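Homoprotocatechuate 2,3-dioxygenase (Brevibacterium fuscum, PDB 4Z6M) probably catalyses the iron(II)-dependent, oxygen-consuming extradiol ring cleavage of homoprotocatechuate, using a facial triad of two histidines and one carboxylate to hold the metal. Local coordinates at residues L39-S44 with I51-F56; F59-L64 with T133-L138; Q158-V163 with T202-G207; T187-W192 with I322-D327. The protein carries 1 engineered substitution. One frame throughout, in Å; residues are numbered along the deposited sequence. Where two conformers were deposited one is given.

Interaction 1: L39-S44 with I51-F56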
loop_
_atom_site.group_PDB
_atom_site.type_symbol
_atom_site.label_atom_id
_atom_site.label_comp_id
_atom_site.label_asym_id
_atom_site.label_seq_id
_atom_site.Cartn_x
_atom_site.Cartn_y
_atom_site.Cartn_z
ATOM N N LEU A 39 2.299 15.786 12.693
ATOM C CA LEU A 39 1.343 14.673 12.624
ATOM C C LEU A 39 0.082 14.952 11.817
ATOM O O LEU A 39 -0.639 14.024 11.486
ATOM C CB LEU A 39 0.984 14.168 14.015
ATOM C CG LEU A 39 2.150 13.540 14.792
ATOM C CD1 LEU A 39 1.565 13.034 16.104
ATOM C CD2 LEU A 39 2.822 12.411 14.018
ATOM N N GLY A 40 -0.228 16.217 11.549
ATOM C CA GLY A 40 -1.339 16.531 10.661
ATOM C C GLY A 40 -2.730 16.445 11.277
ATOM O O GLY A 40 -3.731 16.425 10.546
ATOM N N LEU A 41 -2.843 16.422 12.603
ATOM C CA LEU A 41 -4.170 16.443 13.206
ATOM C C LEU A 41 -4.870 17.772 12.884
ATOM O O LEU A 41 -4.215 18.771 12.582
ATOM C CB LEU A 41 -4.089 16.234 14.718
ATOM C CG LEU A 41 -3.823 14.772 15.131
ATOM C CD1 LEU A 41 -3.375 14.718 16.580
ATOM C CD2 LEU A 41 -5.029 13.861 14.921
ATOM N N HIS A 42 -6.197 17.742 12.914
ATOM C CA HIS A 42 -7.018 18.858 12.458
ATOM C C HIS A 42 -7.497 19.703 13.621
ATOM O O HIS A 42 -8.007 19.166 14.599
ATOM C CB HIS A 42 -8.204 18.294 11.667
ATOM C CG HIS A 42 -7.741 17.520 10.492
ATOM N ND1 HIS A 42 -7.357 18.142 9.325
ATOM C CD2 HIS A 42 -7.413 16.209 10.353
ATOM C CE1 HIS A 42 -6.894 17.234 8.482
ATOM N NE2 HIS A 42 -6.909 16.058 9.087
ATOM N N VAL A 43 -7.359 21.021 13.504
ATOM C CA VAL A 43 -7.724 21.937 14.589
ATOM C C VAL A 43 -9.225 22.202 14.565
ATOM O O VAL A 43 -9.773 22.721 13.588
ATOM C CB VAL A 43 -6.936 23.259 14.511
ATOM C CG1 VAL A 43 -7.330 24.177 15.658
ATOM C CG2 VAL A 43 -5.437 23.001 14.554
ATOM N N SER A 44 -9.881 21.865 15.668
ATOM C CA SER A 44 -11.287 22.196 15.873
ATOM C C SER A 44 -11.450 23.561 16.495
ATOM O O SER A 44 -12.454 24.215 16.278
ATOM C CB SER A 44 -11.960 21.149 16.773
ATOM O OG SER A 44 -11.872 19.862 16.169
ATOM N N ILE A 51 -5.402 23.835 22.574
ATOM C CA ILE A 51 -5.622 23.434 21.193
ATOM C C ILE A 51 -6.455 22.182 21.186
ATOM O O ILE A 51 -6.139 21.214 21.876
ATOM C CB ILE A 51 -4.291 23.179 20.455
ATOM C CG1 ILE A 51 -3.408 24.440 20.532
ATOM C CG2 ILE A 51 -4.550 22.757 19.018
ATOM C CD1 ILE A 51 -1.992 24.214 20.097
ATOM N N TYR A 52 -7.522 22.214 20.416
ATOM C CA TYR A 52 -8.475 21.110 20.316
ATOM C C TYR A 52 -8.291 20.488 18.938
ATOM O O TYR A 52 -8.399 21.185 17.935
ATOM C CB TYR A 52 -9.911 21.610 20.433
ATOM C CG TYR A 52 -10.283 22.091 21.817
ATOM C CD1 TYR A 52 -9.824 23.314 22.309
ATOM C CD2 TYR A 52 -11.131 21.341 22.618
ATOM C CE1 TYR A 52 -10.168 23.751 23.590
ATOM C CE2 TYR A 52 -11.486 21.766 23.891
ATOM C CZ TYR A 52 -11.001 22.971 24.372
ATOM O OH TYR A 52 -11.342 23.360 25.657
ATOM N N LEU A 53 -8.018 19.183 18.902
ATOM C CA LEU A 53 -7.621 18.484 17.693
ATOM C C LEU A 53 -8.500 17.265 17.454
ATOM O O LEU A 53 -8.926 16.605 18.406
ATOM C CB LEU A 53 -6.181 17.994 17.814
ATOM C CG LEU A 53 -5.137 19.098 17.999
ATOM C CD1 LEU A 53 -3.809 18.503 18.435
ATOM C CD2 LEU A 53 -5.003 19.919 16.728
ATOM N N ARG A 54 -8.723 16.950 16.171
ATOM C CA ARG A 54 -9.467 15.770 15.797
ATOM C C ARG A 54 -8.809 15.043 14.642
ATOM O O ARG A 54 -8.067 15.610 13.841
ATOM C CB ARG A 54 -10.930 16.081 15.484
ATOM C CG ARG A 54 -11.179 16.805 14.183
ATOM C CD ARG A 54 -12.646 17.036 14.000
ATOM N NE ARG A 54 -13.030 17.614 12.706
ATOM C CZ ARG A 54 -13.135 18.921 12.469
ATOM N NH1 ARG A 54 -12.750 19.831 13.374
ATOM N NH2 ARG A 54 -13.628 19.323 11.316
ATOM N N SER A 55 -9.129 13.755 14.590
ATOM C CA SER A 55 -8.681 12.891 13.508
ATOM C C SER A 55 -9.530 13.084 12.247
ATOM O O SER A 55 -10.593 13.702 12.280
ATOM C CB SER A 55 -8.698 11.445 13.990
ATOM O OG SER A 55 -9.993 11.020 14.269
ATOM N N PHE A 56 -9.061 12.485 11.150
ATOM C CA PHE A 56 -9.665 12.682 9.817
ATOM C C PHE A 56 -11.127 12.269 9.773
ATOM O O PHE A 56 -11.910 12.878 9.064
ATOM C CB PHE A 56 -8.872 11.866 8.799
ATOM C CG PHE A 56 -9.106 12.218 7.349
ATOM C CD1 PHE A 56 -8.820 13.494 6.868
ATOM C CD2 PHE A 56 -9.540 11.252 6.447
ATOM C CE1 PHE A 56 -8.995 13.792 5.531
ATOM C CE2 PHE A 56 -9.681 11.558 5.103
ATOM C CZ PHE A 56 -9.407 12.816 4.662
#
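H42 and R54 form the hydrogen-bonded pair of an antiparallel beta hairpin, and their backbones are joined in both directions: R54 N reaches H42 O at 2.8 Å, and H42 N is bonded to R54 O. The next pair, V43 with L53, is non-hydrogen-bonded, and beyond it S44 N donates to Y52 O at 2.8 Å. The tightly packed part is made by L41 and L53, both buried. L41 CB lies 4.1 Å from L53 CB. CG2 of V43 meets CD2 of L53 at 3.8 Å, and L53 also touches Y35 of helix 28-38, so this face looks into the space between sheet and helix. By contrast H42, V43 and S44, on the outermost strand of the sheet, are partly exposed. On the face of H42 and R54, CG of R54 stands between its backbone N and carbonyl carbon (chi1 73°), and from there the extended chain passes S44, whose OG accepts from NH1 of R54 at 2.9 Å, in the guanidinium plane. The H42 ring presents an edge to R54 O, and its NE2 lies 3.9 Å from CD1 of F56, at the edge of that ring. The polar ends also have partners beyond the hairpin: E149 for H42 NE2, the carbonyl of H61 for S44 OG, and that of E136 for R54 NH2. The two bonds from R54 to neutral oxygens probably fix the rotation of its guanidinium group.

Interaction 2: F59-L64 with T133-L138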
loop_
_atom_site.group_PDB
_atom_site.type_symbol
_atom_site.label_atom_id
_atom_site.label_comp_id
_atom_site.label_asym_id
_atom_site.label_seq_id
_atom_site.Cartn_x
_atom_site.Cartn_y
_atom_site.Cartn_z
ATOM N N PHE A 59 -16.376 12.951 13.973
ATOM C CA PHE A 59 -17.467 13.935 13.907
ATOM C C PHE A 59 -17.724 14.628 15.255
ATOM O O PHE A 59 -18.344 15.686 15.285
ATOM C CB PHE A 59 -18.785 13.337 13.373
ATOM C CG PHE A 59 -19.485 12.459 14.357
ATOM C CD1 PHE A 59 -19.120 11.128 14.505
ATOM C CD2 PHE A 59 -20.480 12.955 15.171
ATOM C CE1 PHE A 59 -19.730 10.340 15.458
ATOM C CE2 PHE A 59 -21.114 12.142 16.107
ATOM C CZ PHE A 59 -20.720 10.843 16.251
ATOM N N ILE A 60 -17.284 14.034 16.368
ATOM C CA ILE A 60 -17.391 14.736 17.660
ATOM C C ILE A 60 -16.323 15.815 17.690
ATOM O O ILE A 60 -15.442 15.879 16.826
ATOM C CB ILE A 60 -17.291 13.796 18.893
ATOM C CG1 ILE A 60 -15.872 13.250 19.122
ATOM C CG2 ILE A 60 -18.331 12.681 18.803
ATOM C CD1 ILE A 60 -15.700 12.632 20.503
ATOM N N HIS A 61 -16.415 16.717 18.667
ATOM C CA HIS A 61 -15.673 17.958 18.558
ATOM C C HIS A 61 -14.160 17.763 18.510
ATOM O O HIS A 61 -13.458 18.472 17.806
ATOM C CB HIS A 61 -16.040 18.865 19.720
ATOM C CG HIS A 61 -15.410 20.214 19.663
ATOM N ND1 HIS A 61 -14.270 20.527 20.363
ATOM C CD2 HIS A 61 -15.794 21.353 19.046
ATOM C CE1 HIS A 61 -13.970 21.801 20.181
ATOM N NE2 HIS A 61 -14.874 22.320 19.372
ATOM N N HIS A 62 -13.642 16.786 19.259
ATOM C CA HIS A 62 -12.208 16.581 19.311
ATOM C C HIS A 62 -11.879 15.175 19.817
ATOM O O HIS A 62 -12.701 14.517 20.450
ATOM C CB HIS A 62 -11.549 17.605 20.213
ATOM C CG HIS A 62 -12.123 17.621 21.591
ATOM N ND1 HIS A 62 -13.055 18.549 21.995
ATOM C CD2 HIS A 62 -11.920 16.806 22.650
ATOM C CE1 HIS A 62 -13.399 18.306 23.241
ATOM N NE2 HIS A 62 -12.732 17.245 23.660
ATOM N N ASN A 63 -10.653 14.772 19.530
ATOM C CA ASN A 63 -10.040 13.559 20.078
ATOM C C ASN A 63 -8.880 13.861 21.026
ATOM O O ASN A 63 -8.392 12.945 21.716
ATOM C CB ASN A 63 -9.522 12.655 18.979
ATOM C CG ASN A 63 -10.605 12.156 18.046
ATOM O OD1 ASN A 63 -10.507 12.341 16.823
ATOM N ND2 ASN A 63 -11.628 11.524 18.596
ATOM N N LEU A 64 -8.397 15.103 21.026
ATOM C CA LEU A 64 -7.224 15.449 21.809
ATOM C C LEU A 64 -7.333 16.920 22.175
ATOM O O LEU A 64 -7.546 17.760 21.305
ATOM C CB LEU A 64 -5.943 15.170 21.032
ATOM C CG LEU A 64 -4.620 15.334 21.746
ATOM C CD1 LEU A 64 -4.486 14.346 22.902
ATOM C CD2 LEU A 64 -3.471 15.136 20.771
ATOM N N THR A 133 -20.376 18.691 20.751
ATOM C CA THR A 133 -20.634 19.486 19.565
ATOM C C THR A 133 -20.137 18.732 18.333
ATOM O O THR A 133 -18.968 18.389 18.248
ATOM C CB THR A 133 -19.890 20.822 19.668
ATOM O OG1 THR A 133 -20.332 21.486 20.849
ATOM C CG2 THR A 133 -20.143 21.711 18.452
ATOM N N HIS A 134 -21.039 18.484 17.394
ATOM C CA HIS A 134 -20.655 17.871 16.130
ATOM C C HIS A 134 -19.954 18.878 15.260
ATOM O O HIS A 134 -20.339 20.054 15.226
ATOM C CB HIS A 134 -21.872 17.354 15.381
ATOM C CG HIS A 134 -22.551 16.214 16.044
ATOM N ND1 HIS A 134 -23.475 15.444 15.382
ATOM C CD2 HIS A 134 -22.497 15.745 17.314
ATOM C CE1 HIS A 134 -23.939 14.521 16.206
ATOM N NE2 HIS A 134 -23.375 14.696 17.390
ATOM N N VAL A 135 -18.954 18.400 14.526
ATOM C CA VAL A 135 -18.184 19.228 13.613
ATOM C C VAL A 135 -18.160 18.575 12.235
ATOM O O VAL A 135 -18.653 17.466 12.062
ATOM C CB VAL A 135 -16.764 19.450 14.146
ATOM C CG1 VAL A 135 -16.809 20.196 15.473
ATOM C CG2 VAL A 135 -16.005 18.144 14.296
ATOM N N GLU A 136 -17.578 19.252 11.251
ATOM C CA GLU A 136 -17.469 18.669 9.916
ATOM C C GLU A 136 -16.638 17.391 9.964
ATOM O O GLU A 136 -15.460 17.411 10.310
ATOM C CB GLU A 136 -16.809 19.641 8.948
ATOM C CG GLU A 136 -16.762 19.142 7.503
ATOM C CD GLU A 136 -15.922 20.022 6.577
ATOM O OE1 GLU A 136 -15.490 21.140 6.990
ATOM O OE2 GLU A 136 -15.681 19.587 5.418
ATOM N N ARG A 137 -17.265 16.286 9.591
ATOM C CA ARG A 137 -16.569 15.021 9.471
ATOM C C ARG A 137 -15.678 15.103 8.242
ATOM O O ARG A 137 -16.182 15.335 7.149
ATOM C CB ARG A 137 -17.594 13.884 9.358
ATOM C CG ARG A 137 -17.019 12.527 9.719
ATOM C CD ARG A 137 -18.026 11.381 9.770
ATOM N NE ARG A 137 -17.381 10.322 10.538
ATOM C CZ ARG A 137 -17.978 9.318 11.161
ATOM N NH1 ARG A 137 -19.278 9.130 11.054
ATOM N NH2 ARG A 137 -17.231 8.485 11.889
ATOM N N LEU A 138 -14.359 14.976 8.414
ATOM C CA LEU A 138 -13.413 15.220 7.315
ATOM C C LEU A 138 -13.055 13.954 6.525
ATOM O O LEU A 138 -12.079 13.958 5.767
ATOM C CB LEU A 138 -12.139 15.890 7.827
ATOM C CG LEU A 138 -12.333 17.215 8.576
ATOM C CD1 LEU A 138 -11.023 17.648 9.221
ATOM C CD2 LEU A 138 -12.875 18.316 7.683
#
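With chi1 at 74°, F59 sets its ring between the side chains of H134 and R137, while H134, with CG anti to its carbonyl carbon, extends alongside F59 in the same direction. The result is an edge-to-face aromatic pair: the F59 edge bearing CD2 and CE2 is directed at the H134 face, with centroids 4.9 Å apart and planes at 81°. The nearest atoms are CE2 of F59 and NE2 of H134, 3.6 Å from each other. Elsewhere on the same ring, CD1 lies over the centre of the R137 guanidinium in the conformer given, 4.0 Å from its CZ; ring and guanidinium planes are 53° apart, so the two are not stacked flat. Beneath these side chains V135 N donates to F59 O at 2.9 Å, a nearly straight bond that ties one loop to the other. CG2 of V135 rests against I60 O at 3.4 Å, and its CG1 meets CD2 of H61. The H61 ring is held by a hydrogen bond between its ND1 and ND1 of H62, 2.8 Å long. R137 NE is held by the carbonyl of E57, whereas H134 NE2 bonds D279 of the second subunit and R137 NH1 bonds N280 of that subunit; P281 of the same subunit packs on F59. This is a loop-to-loop contact built round a T-shaped F59/H134 pair, at an interface where F59, H134 and R137 all meet the second subunit.

Interaction 3: Q158-V163 with T202-G207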
loop_
_atom_site.group_PDB
_atom_site.type_symbol
_atom_site.label_atom_id
_atom_site.label_comp_id
_atom_site.label_asym_id
_atom_site.label_seq_id
_atom_site.Cartn_x
_atom_site.Cartn_y
_atom_site.Cartn_z
ATOM N N GLN A 158 -2.775 2.410 30.012
ATOM C CA GLN A 158 -2.515 2.863 31.390
ATOM C C GLN A 158 -1.476 1.978 32.057
ATOM O O GLN A 158 -1.556 0.754 31.962
ATOM C CB GLN A 158 -3.809 2.746 32.169
ATOM C CG GLN A 158 -4.966 3.526 31.579
ATOM C CD GLN A 158 -6.278 3.246 32.255
ATOM O OE1 GLN A 158 -7.299 3.034 31.621
ATOM N NE2 GLN A 158 -6.254 3.238 33.572
ATOM N N VAL A 159 -0.532 2.577 32.767
ATOM C CA VAL A 159 0.387 1.816 33.599
ATOM C C VAL A 159 -0.160 1.756 35.028
ATOM O O VAL A 159 -0.459 2.787 35.638
ATOM C CB VAL A 159 1.802 2.434 33.626
ATOM C CG1 VAL A 159 2.759 1.501 34.347
ATOM C CG2 VAL A 159 2.336 2.780 32.245
ATOM N N THR A 160 -0.261 0.538 35.556
ATOM C CA THR A 160 -0.854 0.305 36.864
ATOM C C THR A 160 -0.108 -0.878 37.513
ATOM O O THR A 160 0.307 -1.801 36.820
ATOM C CB THR A 160 -2.393 0.069 36.754
ATOM O OG1 THR A 160 -3.012 0.229 38.032
ATOM C CG2 THR A 160 -2.734 -1.298 36.209
ATOM N N PRO A 161 0.090 -0.851 38.846
ATOM C CA PRO A 161 1.011 -1.868 39.429
ATOM C C PRO A 161 0.424 -3.272 39.539
ATOM O O PRO A 161 1.191 -4.234 39.514
ATOM C CB PRO A 161 1.357 -1.291 40.805
ATOM C CG PRO A 161 0.248 -0.329 41.087
ATOM C CD PRO A 161 -0.172 0.257 39.772
ATOM N N ASP A 162 -0.899 -3.391 39.692
ATOM C CA ASP A 162 -1.578 -4.680 39.903
ATOM C C ASP A 162 -2.549 -4.904 38.748
ATOM O O ASP A 162 -3.660 -4.365 38.739
ATOM C CB ASP A 162 -2.318 -4.637 41.260
ATOM C CG ASP A 162 -2.974 -5.966 41.648
ATOM O OD1 ASP A 162 -3.260 -6.813 40.757
ATOM O OD2 ASP A 162 -3.268 -6.124 42.860
ATOM N N VAL A 163 -2.160 -5.714 37.762
ATOM C CA VAL A 163 -2.995 -5.827 36.561
ATOM C C VAL A 163 -4.301 -6.585 36.830
ATOM O O VAL A 163 -5.350 -6.117 36.425
ATOM C CB VAL A 163 -2.187 -6.342 35.363
ATOM C CG1 VAL A 163 -3.083 -6.520 34.143
ATOM C CG2 VAL A 163 -1.046 -5.360 35.071
ATOM N N THR A 202 -9.154 0.629 26.192
ATOM C CA THR A 202 -8.062 0.909 27.087
ATOM C C THR A 202 -7.335 -0.393 27.351
ATOM O O THR A 202 -7.760 -1.463 26.912
ATOM C CB THR A 202 -8.487 1.668 28.367
ATOM O OG1 THR A 202 -7.311 2.256 28.940
ATOM C CG2 THR A 202 -9.212 0.765 29.353
ATOM N N ALA A 203 -6.185 -0.269 27.972
ATOM C CA ALA A 203 -5.311 -1.411 28.180
ATOM C C ALA A 203 -4.504 -1.108 29.427
ATOM O O ALA A 203 -4.306 0.051 29.781
ATOM C CB ALA A 203 -4.410 -1.642 26.973
ATOM N N LEU A 204 -4.033 -2.168 30.069
ATOM C CA LEU A 204 -3.254 -2.057 31.300
ATOM C C LEU A 204 -1.884 -2.678 31.052
ATOM O O LEU A 204 -1.764 -3.818 30.576
ATOM C CB LEU A 204 -3.937 -2.779 32.448
ATOM C CG LEU A 204 -5.349 -2.342 32.824
ATOM C CD1 LEU A 204 -5.868 -3.207 33.963
ATOM C CD2 LEU A 204 -5.396 -0.853 33.155
ATOM N N THR A 205 -0.864 -1.905 31.367
ATOM C CA THR A 205 0.534 -2.307 31.339
ATOM C C THR A 205 1.033 -2.316 32.776
ATOM O O THR A 205 0.927 -1.312 33.487
ATOM C CB THR A 205 1.388 -1.329 30.508
ATOM O OG1 THR A 205 0.889 -1.313 29.149
ATOM C CG2 THR A 205 2.835 -1.747 30.504
ATOM N N GLY A 206 1.556 -3.457 33.215
ATOM C CA GLY A 206 2.066 -3.529 34.570
ATOM C C GLY A 206 3.258 -2.623 34.782
ATOM O O GLY A 206 4.216 -2.620 33.992
ATOM N N GLY A 207 3.206 -1.831 35.849
ATOM C CA GLY A 207 4.303 -0.941 36.162
ATOM C C GLY A 207 3.897 0.014 37.275
ATOM O O GLY A 207 2.769 -0.008 37.765
#
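Q158 bonds to two residues of the neighbouring parallel strand, donating from N to A203 O and accepting at O from T205 N, both at 2.8 Å with N-H...O angles of 173°. The ladder continues with T160 N to T205 O, and closes with G207 N to T160 O at 3.1 Å, where the donor stands above the carbonyl plane. A side-chain bond extends it at the opposite end. T202 OG1, placed anti to its backbone N (chi1 -162°), donates to Q158 OE1 at 2.8 Å, and OE1 also has the hydroxyl of Y126 as a partner. Outward from the ladder, L204 lies on the same face as Q158. Its CD2 reaches CB of Q158 and CG2 of T160, each at 4.1 Å, while its CB meets CG1 of V163, whose CG2 approaches CA of G206 at 3.6 Å. V163 opens helix 163-172, which D162 OD1 caps through R165 N. Strand 152-160, this helix and strands 176-182, 188-194 and 202-206 make a beta-alpha-beta-beta-beta module, as in the glyoxalase superfamily, and the contact pairs its first and last strands. On the other face, CG1 of V159 presses on CA of G207 at 3.4 Å, tighter than usual for two carbons, an approach that the missing side chain of G207 permits. Polar groups are thus matched throughout: successive backbone N-H and C=O groups pair between the strands, and the buried Q158 OE1 is satisfied by the hydroxyls of T202 and Y126.

Interaction 4: T187-W192 with I322-D327; sequences TTYAAW and IERTDD
R324 reaches across to T188 with NH2, which donates to the backbone carbonyl oxygen T188 O at 3.2 Å in a nearly straight bond (170° at the hydrogen) that lies in the guanidinium plane. The same NH2 is 3.7 Å from CD2 of Y189, with ring and guanidinium planes 46° apart, and touches CG2 of T187. Next along the same flank of the tyrosine, CE2 comes to 3.3 Å from D327 O, and the hydroxyl approaches CB of D327. Its own segment also holds the guanidinium of R324: NE and NH2 both donate to D327 O, each at 2.9 Å, a side-on grip in which two nitrogens share one oxygen, while CB of D326 lies over the centre of one guanidinium face. The extended R324 chain, with CG anti to the backbone N (chi1 178°), carries the group this far. The contact fastens a loop ahead of helix 329-333 to the start of strand 188-194, within the second of the chain's two glyoxalase-family regions. Four waters complete the junction. One joins T187 OG1 to D327 OD2 and another joins T187 OG1 to D327 N. A third bonds T188 O, R324 NH1 and D326 OD2, each at 2.8 Å; the fourth connects T188 N with D326 OD2. Farther out, D183 receives the Y189 hydroxyl and the amide of T187, and R324 NH1 makes a weak bond to P161 O.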
loop_
_atom_site.group_PDB
_atom_site.type_symbol
_atom_site.label_atom_id
_atom_site.label_comp_id
_atom_site.label_asym_id
_atom_site.label_seq_id
_atom_site.Cartn_x
_atom_site.Cartn_y
_atom_site.Cartn_z
ATOM N N THR A 187 1.843 -14.754 37.220
ATOM C CA THR A 187 1.940 -13.287 37.117
ATOM C C THR A 187 1.277 -12.807 35.842
ATOM O O THR A 187 1.482 -13.396 34.784
ATOM C CB THR A 187 3.409 -12.826 37.170
ATOM O OG1 THR A 187 3.967 -13.241 38.423
ATOM C CG2 THR A 187 3.526 -11.295 37.020
ATOM N N THR A 188 0.501 -11.729 35.943
ATOM C CA THR A 188 -0.039 -11.026 34.773
ATOM C C THR A 188 0.747 -9.739 34.554
ATOM O O THR A 188 0.965 -8.974 35.501
ATOM C CB THR A 188 -1.546 -10.738 34.937
ATOM O OG1 THR A 188 -2.248 -11.966 35.095
ATOM C CG2 THR A 188 -2.100 -9.999 33.733
ATOM N N TYR A 189 1.172 -9.517 33.311
ATOM C CA TYR A 189 1.982 -8.378 32.953
ATOM C C TYR A 189 1.211 -7.293 32.199
ATOM O O TYR A 189 1.651 -6.137 32.213
ATOM C CB TYR A 189 3.173 -8.820 32.116
ATOM C CG TYR A 189 4.095 -9.729 32.872
ATOM C CD1 TYR A 189 3.888 -11.109 32.919
ATOM C CD2 TYR A 189 5.164 -9.211 33.599
ATOM C CE1 TYR A 189 4.750 -11.922 33.643
ATOM C CE2 TYR A 189 6.015 -10.024 34.305
ATOM C CZ TYR A 189 5.803 -11.386 34.334
ATOM O OH TYR A 189 6.654 -12.180 35.060
ATOM N N ALA A 190 0.111 -7.655 31.524
ATOM C CA ALA A 190 -0.603 -6.714 30.685
ATOM C C ALA A 190 -1.926 -7.329 30.286
ATOM O O ALA A 190 -2.035 -8.551 30.196
ATOM C CB ALA A 190 0.217 -6.367 29.462
ATOM N N ALA A 191 -2.920 -6.490 30.055
ATOM C CA ALA A 191 -4.215 -6.915 29.562
ATOM C C ALA A 191 -4.800 -5.829 28.669
ATOM O O ALA A 191 -4.538 -4.644 28.871
ATOM C CB ALA A 191 -5.169 -7.197 30.707
ATOM N N TRP A 192 -5.585 -6.264 27.680
ATOM C CA TRP A 192 -6.219 -5.399 26.685
ATOM C C TRP A 192 -7.718 -5.597 26.765
ATOM O O TRP A 192 -8.158 -6.702 26.931
ATOM C CB TRP A 192 -5.719 -5.795 25.292
ATOM C CG TRP A 192 -4.317 -5.374 24.968
ATOM C CD1 TRP A 192 -3.971 -4.373 24.126
ATOM C CD2 TRP A 192 -3.080 -5.957 25.421
ATOM N NE1 TRP A 192 -2.611 -4.278 24.031
ATOM C CE2 TRP A 192 -2.043 -5.229 24.827
ATOM C CE3 TRP A 192 -2.752 -7.025 26.255
ATOM C CZ2 TRP A 192 -0.700 -5.513 25.052
ATOM C CZ3 TRP A 192 -1.424 -7.323 26.452
ATOM C CH2 TRP A 192 -0.407 -6.553 25.867
ATOM N N ILE A 322 2.505 4.557 42.938
ATOM C CA ILE A 322 2.651 3.354 43.723
ATOM C C ILE A 322 3.467 2.348 42.946
ATOM O O ILE A 322 3.183 2.078 41.782
ATOM C CB ILE A 322 1.273 2.747 44.014
ATOM C CG1 ILE A 322 0.389 3.752 44.760
ATOM C CG2 ILE A 322 1.415 1.441 44.775
ATOM C CD1 ILE A 322 1.001 4.315 46.031
ATOM N N GLU A 323 4.447 1.755 43.602
ATOM C CA GLU A 323 5.393 0.882 42.920
ATOM C C GLU A 323 4.797 -0.507 42.710
ATOM O O GLU A 323 4.112 -1.057 43.575
ATOM C CB GLU A 323 6.695 0.780 43.707
ATOM C CG GLU A 323 7.533 2.050 43.624
ATOM C CD GLU A 323 8.942 1.887 44.177
ATOM O OE1 GLU A 323 9.271 0.816 44.771
ATOM O OE2 GLU A 323 9.732 2.848 44.011
ATOM N N ARG A 324 5.044 -1.047 41.525
ATOM C CA ARG A 324 4.770 -2.440 41.236
ATOM C C ARG A 324 5.667 -3.361 42.063
ATOM O O ARG A 324 6.885 -3.184 42.111
ATOM C CB ARG A 324 4.967 -2.713 39.749
ATOM C CG ARG A 324 4.740 -4.172 39.349
ATOM C CD ARG A 324 4.799 -4.311 37.832
ATOM N NE ARG A 324 4.694 -5.669 37.317
ATOM C CZ ARG A 324 3.556 -6.300 37.056
ATOM N NH1 ARG A 324 2.382 -5.735 37.311
ATOM N NH2 ARG A 324 3.610 -7.526 36.529
ATOM N N THR A 325 5.053 -4.373 42.656
ATOM C CA THR A 325 5.785 -5.433 43.368
ATOM C C THR A 325 5.830 -6.760 42.618
ATOM O O THR A 325 6.737 -7.574 42.858
ATOM C CB THR A 325 5.199 -5.636 44.786
ATOM O OG1 THR A 325 3.810 -5.973 44.719
ATOM C CG2 THR A 325 5.363 -4.368 45.609
ATOM N N ASP A 326 4.851 -6.986 41.743
ATOM C CA ASP A 326 4.901 -8.136 40.822
ATOM C C ASP A 326 6.143 -8.031 39.927
ATOM O O ASP A 326 6.733 -6.953 39.761
ATOM C CB ASP A 326 3.657 -8.212 39.943
ATOM C CG ASP A 326 2.425 -8.705 40.669
ATOM O OD1 ASP A 326 2.520 -9.176 41.825
ATOM O OD2 ASP A 326 1.335 -8.623 40.039
ATOM N N ASP A 327 6.541 -9.154 39.329
ATOM C CA ASP A 327 7.717 -9.174 38.472
ATOM C C ASP A 327 7.604 -8.168 37.298
ATOM O O ASP A 327 6.503 -7.871 36.801
ATOM C CB ASP A 327 7.956 -10.581 37.899
ATOM C CG ASP A 327 8.435 -11.590 38.947
ATOM O OD1 ASP A 327 8.792 -11.206 40.082
ATOM O OD2 ASP A 327 8.462 -12.790 38.624
HETATM O O HOH W 1 6.292 -14.342 37.973
HETATM O O HOH W 2 5.060 -11.349 40.179
HETATM O O HOH W 3 0.202 -7.491 37.746
HETATM O O HOH W 4 -0.035 -10.624 38.561
#

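How the interactions relate
The four contacts fall into two touching pairs on opposite sides of the chain's centre. Interactions 1 and 2, centres about 9 Å apart, meet where S44 OG lies 2.7 Å from H61 O and L53 O lies 2.8 Å from N63 N. Interactions 3 and 4, centres about 6 Å apart, share one sheet: strands 202-206 and 188-194 are neighbours, with L204 N 2.8 Å from A191 O and G206 N 2.9 Å from Y189 O. Between pairs, interactions 1 and 3 have centres about 28 Å apart. Interaction 3 comes near the active site, the A203 side chain being about 6 Å from the iron held by H155, H214 and E267.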